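Local coordinates for suppressor of fused family protein (Neisseria gonorrhoeae, PDB 3K5J) that is of unknown function but resembles the N-terminal domain of human Suppressor of fused and may bind other proteins, at residues K14-H19 / Y123-E128; I79-M84 / I104-V109; R115-S120 / L140-Q145. One frame throughout, in Å; residues are numbered along the deposited sequence. Where two conformers were deposited one is given.

Interaction 1 (K14-H19 / Y123-E128); sequences KFWKHH and YPYGQE. With SO4 (sulfate ion), chain C.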
loop_
_atom_site.group_PDB
_atom_site.type_symbol
_atom_site.label_atom_id
_atom_site.label_comp_id
_atom_site.label_asym_id
_atom_site.label_seq_id
_atom_site.Cartn_x
_atom_site.Cartn_y
_atom_site.Cartn_z
ATOM N N LYS A 14 12.847 10.146 8.058
ATOM C CA LYS A 14 14.048 10.534 7.287
ATOM C C LYS A 14 13.692 10.862 5.844
ATOM O O LYS A 14 14.232 11.812 5.247
ATOM C CB LYS A 14 15.088 9.405 7.328
ATOM C CG LYS A 14 16.347 9.635 6.493
ATOM C CD LYS A 14 17.163 8.375 6.353
ATOM C CE LYS A 14 18.048 8.451 5.128
ATOM N NZ LYS A 14 18.939 9.632 5.205
ATOM N N PHE A 15 12.785 10.074 5.265
ATOM C CA PHE A 15 12.384 10.288 3.883
ATOM C C PHE A 15 11.523 11.553 3.765
ATOM O O PHE A 15 11.718 12.365 2.872
ATOM C CB PHE A 15 11.672 9.042 3.323
ATOM C CG PHE A 15 11.326 9.195 1.877
ATOM C CD1 PHE A 15 12.321 9.171 0.946
ATOM C CD2 PHE A 15 10.052 9.451 1.462
ATOM C CE1 PHE A 15 12.046 9.403 -0.361
ATOM C CE2 PHE A 15 9.779 9.670 0.130
ATOM C CZ PHE A 15 10.807 9.633 -0.770
ATOM N N TRP A 16 10.580 11.709 4.699
ATOM C CA TRP A 16 9.737 12.900 4.789
ATOM C C TRP A 16 10.124 13.764 6.002
ATOM O O TRP A 16 9.350 13.912 6.956
ATOM C CB TRP A 16 8.281 12.524 4.837
ATOM C CG TRP A 16 7.729 11.927 3.571
ATOM C CD1 TRP A 16 7.450 12.601 2.426
ATOM C CD2 TRP A 16 7.334 10.566 3.344
ATOM N NE1 TRP A 16 6.928 11.744 1.492
ATOM C CE2 TRP A 16 6.825 10.494 2.037
ATOM C CE3 TRP A 16 7.378 9.410 4.097
ATOM C CZ2 TRP A 16 6.389 9.309 1.480
ATOM C CZ3 TRP A 16 6.921 8.204 3.521
ATOM C CH2 TRP A 16 6.417 8.185 2.256
ATOM N N LYS A 17 11.306 14.396 5.909
ATOM C CA LYS A 17 11.927 15.123 7.016
ATOM C C LYS A 17 11.029 16.232 7.565
ATOM O O LYS A 17 11.058 16.525 8.796
ATOM C CB LYS A 17 13.299 15.685 6.574
ATOM C CG LYS A 17 14.022 16.540 7.626
ATOM N N HIS A 18 10.236 16.839 6.686
ATOM C CA HIS A 18 9.419 17.988 7.107
ATOM C C HIS A 18 7.946 17.719 7.191
ATOM O O HIS A 18 7.139 18.638 7.103
ATOM C CB HIS A 18 9.748 19.181 6.187
ATOM C CG HIS A 18 11.179 19.554 6.265
ATOM N ND1 HIS A 18 11.718 20.085 7.416
ATOM C CD2 HIS A 18 12.213 19.354 5.415
ATOM C CE1 HIS A 18 13.014 20.254 7.250
ATOM N NE2 HIS A 18 13.346 19.814 6.048
ATOM N N HIS A 19 7.571 16.440 7.376
ATOM C CA HIS A 19 6.172 16.084 7.566
ATOM C C HIS A 19 5.962 15.463 8.935
ATOM O O HIS A 19 6.859 14.769 9.449
ATOM C CB HIS A 19 5.715 15.084 6.477
ATOM C CG HIS A 19 5.548 15.709 5.126
ATOM N ND1 HIS A 19 6.620 16.104 4.346
ATOM C CD2 HIS A 19 4.434 16.046 4.434
ATOM C CE1 HIS A 19 6.167 16.631 3.222
ATOM N NE2 HIS A 19 4.849 16.625 3.259
ATOM N N TYR A 123 7.387 3.693 -7.127
ATOM C CA TYR A 123 7.789 4.628 -8.174
ATOM C C TYR A 123 7.665 6.114 -7.819
ATOM O O TYR A 123 8.517 6.902 -8.215
ATOM C CB TYR A 123 7.038 4.321 -9.471
ATOM C CG TYR A 123 7.321 2.947 -10.038
ATOM C CD1 TYR A 123 8.596 2.590 -10.419
ATOM C CD2 TYR A 123 6.328 1.980 -10.132
ATOM C CE1 TYR A 123 8.850 1.333 -10.946
ATOM C CE2 TYR A 123 6.567 0.729 -10.657
ATOM C CZ TYR A 123 7.837 0.382 -11.047
ATOM O OH TYR A 123 8.052 -0.878 -11.535
ATOM N N PRO A 124 6.635 6.520 -7.023
ATOM C CA PRO A 124 6.545 7.963 -6.702
ATOM C C PRO A 124 7.665 8.509 -5.835
ATOM O O PRO A 124 7.911 9.727 -5.810
ATOM C CB PRO A 124 5.188 8.078 -5.981
ATOM C CG PRO A 124 4.399 6.923 -6.550
ATOM C CD PRO A 124 5.389 5.820 -6.650
ATOM N N TYR A 125 8.347 7.597 -5.129
ATOM C CA TYR A 125 9.275 7.940 -4.076
ATOM C C TYR A 125 10.730 7.500 -4.267
ATOM O O TYR A 125 11.654 8.191 -3.823
ATOM C CB TYR A 125 8.714 7.448 -2.744
ATOM C CG TYR A 125 7.350 8.008 -2.451
ATOM C CD1 TYR A 125 7.142 9.380 -2.491
ATOM C CD2 TYR A 125 6.277 7.192 -2.157
ATOM C CE1 TYR A 125 5.887 9.929 -2.266
ATOM C CE2 TYR A 125 5.019 7.724 -1.912
ATOM C CZ TYR A 125 4.823 9.088 -1.931
ATOM O OH TYR A 125 3.532 9.573 -1.710
ATOM N N GLY A 126 10.918 6.366 -4.928
ATOM C CA GLY A 126 12.273 5.905 -5.249
ATOM C C GLY A 126 12.966 5.075 -4.176
ATOM O O GLY A 126 12.388 4.707 -3.146
ATOM N N GLN A 127 14.244 4.801 -4.429
ATOM C CA GLN A 127 14.992 3.852 -3.680
ATOM C C GLN A 127 15.215 4.247 -2.233
ATOM O O GLN A 127 15.335 3.372 -1.371
ATOM C CB GLN A 127 16.343 3.611 -4.336
ATOM C CG GLN A 127 17.094 2.399 -3.761
ATOM C CD GLN A 127 18.446 2.269 -4.370
ATOM O OE1 GLN A 127 19.343 3.072 -4.082
ATOM N NE2 GLN A 127 18.598 1.291 -5.255
ATOM N N GLU A 128 15.250 5.552 -1.942
ATOM C CA GLU A 128 15.450 5.980 -0.548
ATOM C C GLU A 128 14.307 5.512 0.357
ATOM O O GLU A 128 14.528 5.235 1.534
ATOM C CB GLU A 128 15.578 7.506 -0.419
ATOM C CG GLU A 128 15.982 7.991 0.992
ATOM C CD GLU A 128 16.119 9.494 1.085
ATOM O OE1 GLU A 128 15.899 10.187 0.080
ATOM O OE2 GLU A 128 16.420 9.965 2.181
HETATM S S SO4 C . 9.867 16.507 2.888
HETATM O O1 SO4 C . 9.207 17.760 2.482
HETATM O O2 SO4 C . 9.594 15.478 1.848
HETATM O O3 SO4 C . 11.312 16.771 2.981
HETATM O O4 SO4 C . 9.298 16.154 4.169
HETATM O O HOH W 1 15.350 12.229 2.657
HETATM O O HOH W 2 13.374 12.562 0.537
#
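F15, at the end of helix 2-15, puts its ring between two residues of 123-128, Y125 and E128, and these three bury most of the surface here. The outer end of the ring meets Y125: CZ of F15 lies 3.5 Å from the Y125 carbonyl O and 3.6 Å from Y125 CB. The two rings are steeply inclined, planes 77° apart, in neither a stack nor an edge-to-face pair. Along the F15 edge runs E128, whose CD sits 3.8 Å from F15 CD1, with the carboxylate plane almost square to the ring. That reach comes from an extended chain, CG of E128 lying opposite the backbone N (chi1 -172°).

W16 completes an aromatic cluster. Its CZ2 edge points at the middle of one Y125 face, an edge-to-face pair with centroids 5.1 Å apart, while P124 CB covers the other face; CD2 of F15 in turn lies over the indole. V43 and I70, from strands 39-43 and 65-71, back W16 and Y125 respectively.

The charged side of the contact is looser. K14 NZ and E128 OE2 form a long salt bridge of 3.9 Å in the conformers given. Past the helix end, a type I turn from W16 to H19 holds a sulfate, probably from the crystallisation liquor: the backbone N of H18 and ND1 of H19 (2.7 Å) both donate to sulfate O4. The contact thus rests on a cluster of three aromatic rings at the surface, with the long K14-E128 ion pair as its weak polar part.

Interaction 2 (I79-M84 / I104-V109); sequences IETLAM and IGRPWV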
loop_
_atom_site.group_PDB
_atom_site.type_symbol
_atom_site.label_atom_id
_atom_site.label_comp_id
_atom_site.label_asym_id
_atom_site.label_seq_id
_atom_site.Cartn_x
_atom_site.Cartn_y
_atom_site.Cartn_z
ATOM N N ILE A 79 -6.343 2.326 7.321
ATOM C CA ILE A 79 -5.907 1.681 8.529
ATOM C C ILE A 79 -6.560 0.285 8.614
ATOM O O ILE A 79 -5.888 -0.725 8.881
ATOM C CB ILE A 79 -6.244 2.519 9.799
ATOM C CG1 ILE A 79 -5.594 3.904 9.696
ATOM C CG2 ILE A 79 -5.764 1.824 11.029
ATOM C CD1 ILE A 79 -6.091 4.891 10.756
ATOM N N GLU A 80 -7.865 0.250 8.315
ATOM C CA GLU A 80 -8.645 -0.978 8.347
ATOM C C GLU A 80 -8.114 -1.974 7.292
ATOM O O GLU A 80 -7.920 -3.177 7.549
ATOM C CB GLU A 80 -10.129 -0.633 8.067
ATOM C CG GLU A 80 -10.812 0.306 9.076
ATOM C CD GLU A 80 -11.985 1.147 8.521
ATOM O OE1 GLU A 80 -12.427 0.958 7.336
ATOM O OE2 GLU A 80 -12.448 2.045 9.306
ATOM N N THR A 81 -7.857 -1.468 6.099
ATOM C CA THR A 81 -7.347 -2.300 4.987
ATOM C C THR A 81 -6.005 -2.911 5.349
ATOM O O THR A 81 -5.777 -4.099 5.153
ATOM C CB THR A 81 -7.195 -1.443 3.704
ATOM O OG1 THR A 81 -8.505 -1.064 3.282
ATOM C CG2 THR A 81 -6.490 -2.174 2.607
ATOM N N LEU A 82 -5.111 -2.094 5.920
ATOM C CA LEU A 82 -3.780 -2.596 6.225
ATOM C C LEU A 82 -3.805 -3.644 7.346
ATOM O O LEU A 82 -3.021 -4.595 7.293
ATOM C CB LEU A 82 -2.808 -1.459 6.515
ATOM C CG LEU A 82 -2.415 -0.623 5.290
ATOM C CD1 LEU A 82 -1.678 0.669 5.680
ATOM C CD2 LEU A 82 -1.575 -1.421 4.304
ATOM N N ALA A 83 -4.701 -3.510 8.334
ATOM C CA ALA A 83 -4.859 -4.561 9.345
ATOM C C ALA A 83 -5.319 -5.888 8.721
ATOM O O ALA A 83 -4.815 -6.965 9.038
ATOM C CB ALA A 83 -5.789 -4.139 10.482
HETATM N N MSE A 84 -6.251 -5.798 7.795
HETATM C CA MSE A 84 -6.734 -6.974 7.060
HETATM C C MSE A 84 -5.578 -7.607 6.297
HETATM O O MSE A 84 -5.416 -8.838 6.303
HETATM C CB MSE A 84 -7.860 -6.557 6.128
HETATM C CG MSE A 84 -8.300 -7.657 5.168
HETATM SE SE MSE A 84 -9.526 -7.062 3.812
HETATM C CE MSE A 84 -8.279 -6.133 2.708
ATOM N N ILE A 104 -9.092 -6.439 -2.187
ATOM C CA ILE A 104 -9.419 -5.734 -0.957
ATOM C C ILE A 104 -10.736 -6.203 -0.365
ATOM O O ILE A 104 -10.986 -6.009 0.835
ATOM C CB ILE A 104 -9.466 -4.184 -1.248
ATOM C CG1 ILE A 104 -8.166 -3.755 -1.929
ATOM C CG2 ILE A 104 -9.776 -3.350 -0.014
ATOM C CD1 ILE A 104 -8.229 -2.309 -2.492
ATOM N N GLY A 105 -11.589 -6.755 -1.215
ATOM C CA GLY A 105 -12.904 -7.267 -0.799
ATOM C C GLY A 105 -13.972 -6.194 -0.698
ATOM O O GLY A 105 -15.091 -6.457 -0.211
ATOM N N ARG A 106 -13.612 -4.989 -1.140
ATOM C CA ARG A 106 -14.439 -3.816 -1.139
ATOM C C ARG A 106 -13.653 -2.721 -1.870
ATOM O O ARG A 106 -12.462 -2.881 -2.103
ATOM C CB ARG A 106 -14.754 -3.384 0.289
ATOM C CG ARG A 106 -13.591 -2.875 1.050
ATOM C CD ARG A 106 -14.047 -2.510 2.448
ATOM N NE ARG A 106 -13.005 -1.797 3.163
ATOM C CZ ARG A 106 -13.042 -1.509 4.447
ATOM N NH1 ARG A 106 -14.087 -1.965 5.206
ATOM N NH2 ARG A 106 -12.003 -0.816 4.958
ATOM N N PRO A 107 -14.300 -1.599 -2.221
ATOM C CA PRO A 107 -13.554 -0.509 -2.812
ATOM C C PRO A 107 -12.477 0.020 -1.883
ATOM O O PRO A 107 -12.686 0.119 -0.665
ATOM C CB PRO A 107 -14.614 0.536 -3.081
ATOM C CG PRO A 107 -15.874 -0.272 -3.222
ATOM C CD PRO A 107 -15.749 -1.323 -2.186
ATOM N N TRP A 108 -11.353 0.438 -2.446
ATOM C CA TRP A 108 -10.241 0.899 -1.588
ATOM C C TRP A 108 -10.631 2.119 -0.753
ATOM O O TRP A 108 -10.180 2.259 0.367
ATOM C CB TRP A 108 -8.974 1.159 -2.409
ATOM C CG TRP A 108 -8.967 2.329 -3.313
ATOM C CD1 TRP A 108 -9.792 2.563 -4.392
ATOM C CD2 TRP A 108 -8.039 3.437 -3.282
ATOM N NE1 TRP A 108 -9.432 3.736 -5.013
ATOM C CE2 TRP A 108 -8.359 4.289 -4.360
ATOM C CE3 TRP A 108 -6.947 3.776 -2.463
ATOM C CZ2 TRP A 108 -7.646 5.475 -4.602
ATOM C CZ3 TRP A 108 -6.238 4.911 -2.719
ATOM C CH2 TRP A 108 -6.609 5.787 -3.752
ATOM N N VAL A 109 -11.421 3.016 -1.369
ATOM C CA VAL A 109 -12.152 4.057 -0.657
ATOM C C VAL A 109 -13.608 3.989 -1.182
ATOM O O VAL A 109 -13.844 3.645 -2.359
ATOM C CB VAL A 109 -11.538 5.437 -0.806
ATOM C CG1 VAL A 109 -10.124 5.498 -0.245
ATOM C CG2 VAL A 109 -11.498 5.914 -2.241
HETATM O O HOH W 3 -7.963 0.973 1.489
HETATM O O HOH W 4 -11.347 0.130 2.383
#
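T81 on helix 77-91 and I104, at the start of the irregular loop 104-109, mark the nearest backbone approach, their CA atoms 7.2 Å apart; side chains and waters make the join. R106 reaches across with its chain extended from CG to NE, and its NH2 donates to E80 OE1 at 3.0 Å, a salt bridge bent to 144° at the hydrogen. The carboxylate and guanidinium planes stand 72° apart, and OE1 accepts on its anti lone pair; this is a single-point bridge, not a flat two-bond pairing.

Deeper in, T81 OG1 meets the loop through water. One water donates to T81 OG1 and to the W108 carbonyl O, 2.8 Å from each. A second does likewise at longer range and accepts from R106 NE at 2.7 Å. The hydroxyl also bonds to the carbonyl O of E77, within its own helix. At the other end is the selenomethionine M84: in the conformer given, the bend at its last torsion (75°) brings CE to 3.3 Å from the I104 carbonyl O and 4.2 Å from I104 CG2.

F117 of strand 116-120 touches T81, I104 and W108 alike. The arrangement is that of a helix packed on one face of a beta sheet, its flank joined to the loop between antiparallel strands 101-103 and 116-120 within the Suppressor of fused family region.

Interaction 3 (R115-S120 / L140-Q145); sequences RHFLIS and LLPITQ. With SO4 (sulfate ion), chain D; SO4 (sulfate ion), chain E.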
loop_
_atom_site.group_PDB
_atom_site.type_symbol
_atom_site.label_atom_id
_atom_site.label_comp_id
_atom_site.label_asym_id
_atom_site.label_seq_id
_atom_site.Cartn_x
_atom_site.Cartn_y
_atom_site.Cartn_z
ATOM N N ARG A 115 -11.222 -2.191 -6.480
ATOM C CA ARG A 115 -11.280 -3.159 -5.385
ATOM C C ARG A 115 -10.022 -4.007 -5.274
ATOM O O ARG A 115 -10.006 -4.967 -4.505
ATOM C CB ARG A 115 -12.443 -4.127 -5.641
ATOM C CG ARG A 115 -13.777 -3.469 -5.880
ATOM C CD ARG A 115 -14.820 -4.533 -6.323
ATOM N NE ARG A 115 -15.203 -5.405 -5.215
ATOM C CZ ARG A 115 -16.112 -5.102 -4.297
ATOM N NH1 ARG A 115 -16.839 -4.000 -4.380
ATOM N NH2 ARG A 115 -16.350 -5.965 -3.351
ATOM N N HIS A 116 -8.989 -3.678 -6.047
ATOM C CA HIS A 116 -7.730 -4.405 -6.034
ATOM C C HIS A 116 -6.561 -3.444 -5.983
ATOM O O HIS A 116 -6.615 -2.375 -6.573
ATOM C CB HIS A 116 -7.562 -5.271 -7.297
ATOM C CG HIS A 116 -8.634 -6.286 -7.493
ATOM N ND1 HIS A 116 -9.824 -5.953 -8.096
ATOM C CD2 HIS A 116 -8.701 -7.611 -7.183
ATOM C CE1 HIS A 116 -10.583 -7.039 -8.152
ATOM N NE2 HIS A 116 -9.929 -8.056 -7.610
ATOM N N PHE A 117 -5.469 -3.919 -5.404
ATOM C CA PHE A 117 -4.158 -3.289 -5.532
ATOM C C PHE A 117 -3.239 -4.194 -6.330
ATOM O O PHE A 117 -3.348 -5.392 -6.249
ATOM C CB PHE A 117 -3.494 -3.114 -4.156
ATOM C CG PHE A 117 -4.236 -2.221 -3.172
ATOM C CD1 PHE A 117 -4.490 -0.874 -3.454
ATOM C CD2 PHE A 117 -4.550 -2.691 -1.904
ATOM C CE1 PHE A 117 -5.080 -0.055 -2.529
ATOM C CE2 PHE A 117 -5.155 -1.875 -0.983
ATOM C CZ PHE A 117 -5.424 -0.553 -1.295
ATOM N N LEU A 118 -2.337 -3.575 -7.057
ATOM C CA LEU A 118 -1.167 -4.231 -7.628
ATOM C C LEU A 118 0.057 -3.888 -6.788
ATOM O O LEU A 118 0.364 -2.712 -6.593
ATOM C CB LEU A 118 -0.905 -3.774 -9.045
ATOM C CG LEU A 118 0.334 -4.329 -9.784
ATOM C CD1 LEU A 118 0.281 -5.869 -9.887
ATOM C CD2 LEU A 118 0.583 -3.636 -11.140
ATOM N N ILE A 119 0.702 -4.909 -6.238
ATOM C CA ILE A 119 1.903 -4.719 -5.377
ATOM C C ILE A 119 3.038 -4.303 -6.311
ATOM O O ILE A 119 3.430 -5.059 -7.210
ATOM C CB ILE A 119 2.255 -5.971 -4.560
ATOM C CG1 ILE A 119 1.088 -6.344 -3.623
ATOM C CG2 ILE A 119 3.539 -5.705 -3.787
ATOM C CD1 ILE A 119 1.221 -7.632 -2.878
ATOM N N SER A 120 3.505 -3.084 -6.117
ATOM C CA SER A 120 4.431 -2.413 -7.015
ATOM C C SER A 120 5.673 -1.854 -6.338
ATOM O O SER A 120 5.666 -1.598 -5.131
ATOM C CB SER A 120 3.699 -1.270 -7.711
ATOM O OG SER A 120 2.529 -1.719 -8.380
ATOM N N LEU A 140 0.995 -0.253 -2.751
ATOM C CA LEU A 140 -0.312 -0.798 -3.092
ATOM C C LEU A 140 -1.020 0.177 -4.071
ATOM O O LEU A 140 -1.653 1.141 -3.650
ATOM C CB LEU A 140 -1.118 -1.005 -1.821
ATOM C CG LEU A 140 -0.609 -2.067 -0.852
ATOM C CD1 LEU A 140 -1.348 -2.042 0.460
ATOM C CD2 LEU A 140 -0.596 -3.443 -1.487
ATOM N N LEU A 141 -0.885 -0.103 -5.359
ATOM C CA LEU A 141 -1.393 0.768 -6.409
ATOM C C LEU A 141 -2.824 0.324 -6.770
ATOM O O LEU A 141 -3.012 -0.813 -7.213
ATOM C CB LEU A 141 -0.489 0.638 -7.639
ATOM C CG LEU A 141 -1.009 1.208 -8.960
ATOM C CD1 LEU A 141 -1.358 2.693 -8.798
ATOM C CD2 LEU A 141 0.028 0.966 -10.063
ATOM N N PRO A 142 -3.844 1.184 -6.578
ATOM C CA PRO A 142 -5.195 0.742 -6.985
ATOM C C PRO A 142 -5.316 0.529 -8.482
ATOM O O PRO A 142 -4.820 1.346 -9.272
ATOM C CB PRO A 142 -6.108 1.884 -6.519
ATOM C CG PRO A 142 -5.287 2.736 -5.624
ATOM C CD PRO A 142 -3.846 2.533 -6.001
ATOM N N ILE A 143 -5.952 -0.588 -8.868
ATOM C CA ILE A 143 -6.184 -0.866 -10.271
ATOM C C ILE A 143 -7.672 -1.109 -10.516
ATOM O O ILE A 143 -8.409 -1.455 -9.602
ATOM C CB ILE A 143 -5.340 -2.072 -10.779
ATOM C CG1 ILE A 143 -5.752 -3.394 -10.166
ATOM C CG2 ILE A 143 -3.803 -1.815 -10.565
ATOM C CD1 ILE A 143 -5.050 -4.653 -10.780
ATOM N N THR A 144 -8.108 -0.867 -11.759
ATOM C CA THR A 144 -9.527 -0.967 -12.066
ATOM C C THR A 144 -9.904 -2.459 -12.137
ATOM O O THR A 144 -9.041 -3.342 -12.258
ATOM C CB THR A 144 -9.870 -0.278 -13.387
ATOM O OG1 THR A 144 -9.414 -1.098 -14.463
ATOM C CG2 THR A 144 -9.291 1.149 -13.478
ATOM N N GLN A 145 -11.204 -2.721 -12.140
ATOM C CA GLN A 145 -11.665 -4.108 -12.167
ATOM C C GLN A 145 -11.306 -4.782 -13.486
ATOM O O GLN A 145 -10.919 -5.969 -13.504
ATOM C CB GLN A 145 -13.163 -4.197 -11.880
ATOM C CG GLN A 145 -13.470 -3.837 -10.443
ATOM C CD GLN A 145 -14.926 -3.973 -10.120
ATOM O OE1 GLN A 145 -15.491 -5.062 -10.302
ATOM N NE2 GLN A 145 -15.526 -2.934 -9.521
HETATM S S SO4 D . -13.699 -0.244 -15.395
HETATM O O1 SO4 D . -14.658 -0.697 -16.372
HETATM O O2 SO4 D . -12.795 -1.283 -15.060
HETATM O O3 SO4 D . -12.966 0.854 -16.078
HETATM O O4 SO4 D . -14.371 0.320 -14.199
HETATM S S SO4 E . -9.133 -12.333 -6.921
HETATM O O1 SO4 E . -10.287 -12.597 -7.801
HETATM O O2 SO4 E . -8.161 -13.355 -7.272
HETATM O O3 SO4 E . -8.621 -10.962 -7.241
HETATM O O4 SO4 E . -9.539 -12.531 -5.517
HETATM O O HOH W 5 -10.512 -3.304 -9.010
#
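The F117 ring and L140 cross at a slant, L140 CB standing over one ring face in a CH-pi contact, 3.7 Å from the centroid and 17° off the normal. With CG set beside its own backbone N (chi1 -62°), the ring lies across the neighbouring strand, its edge directed at the peptide joining L141 to P142. I119 and L140 run side by side the same way, I119 CG1 meeting L140 CD2 at 4.0 Å; with F117 and P142 they lie on one face of the sheet, beside F67 and I69 of the neighbouring strand 65-71. On the reverse face L118 CB touches I143 CG2 at 3.8 Å, and F163 of helix 156-166 covers L118, L141 and I143.

Between these layers the strands run antiparallel. L118 and L141 are the hydrogen-bonded pair, L118 N giving to L141 O at 2.8 Å and L141 N returning to L118 O at 3.1 Å. In the conformer given, S120 OG also donates to L118 O, from above its carbonyl plane and on the face opposite L141 N. Further along, I143 N donates to H116 O at 3.0 Å.

Toward 115 and 145 the strands part, and a water bonds to R115 N, H116 ND1 and the I143 carbonyl O. H116 NE2 makes a weak bond to a sulfate, itself held by R148 and N103. The chemistry is that of a sheet interior: backbone polar groups paired between the strands, mainly apolar side chains on both faces, and a water and a weakly bound sulfate at the end where the strands part.

Overall arrangement
From the N terminus, helix 2-15 and the turn after it meet residues 123-128, so interaction 1 closes the longest loop, bringing the two ends of that span together at the surface. Interaction 2 is nested inside this loop, tying helix 77-91 to the segment after strand 101-103. Interaction 3 opens next, in series with interaction 2, and pairs strand 116-120 antiparallel with strand 135-143 inside the mixed sheet; it crosses interaction 1, because 116-120 precedes 123-128 while 135-143 follows. Interactions 2 and 3 touch, I104 and F117 packing together and I104 meeting R115 through the backbone. Interaction 1 lies across the chain's centre from both, about 24 Å and 21 Å away between centres.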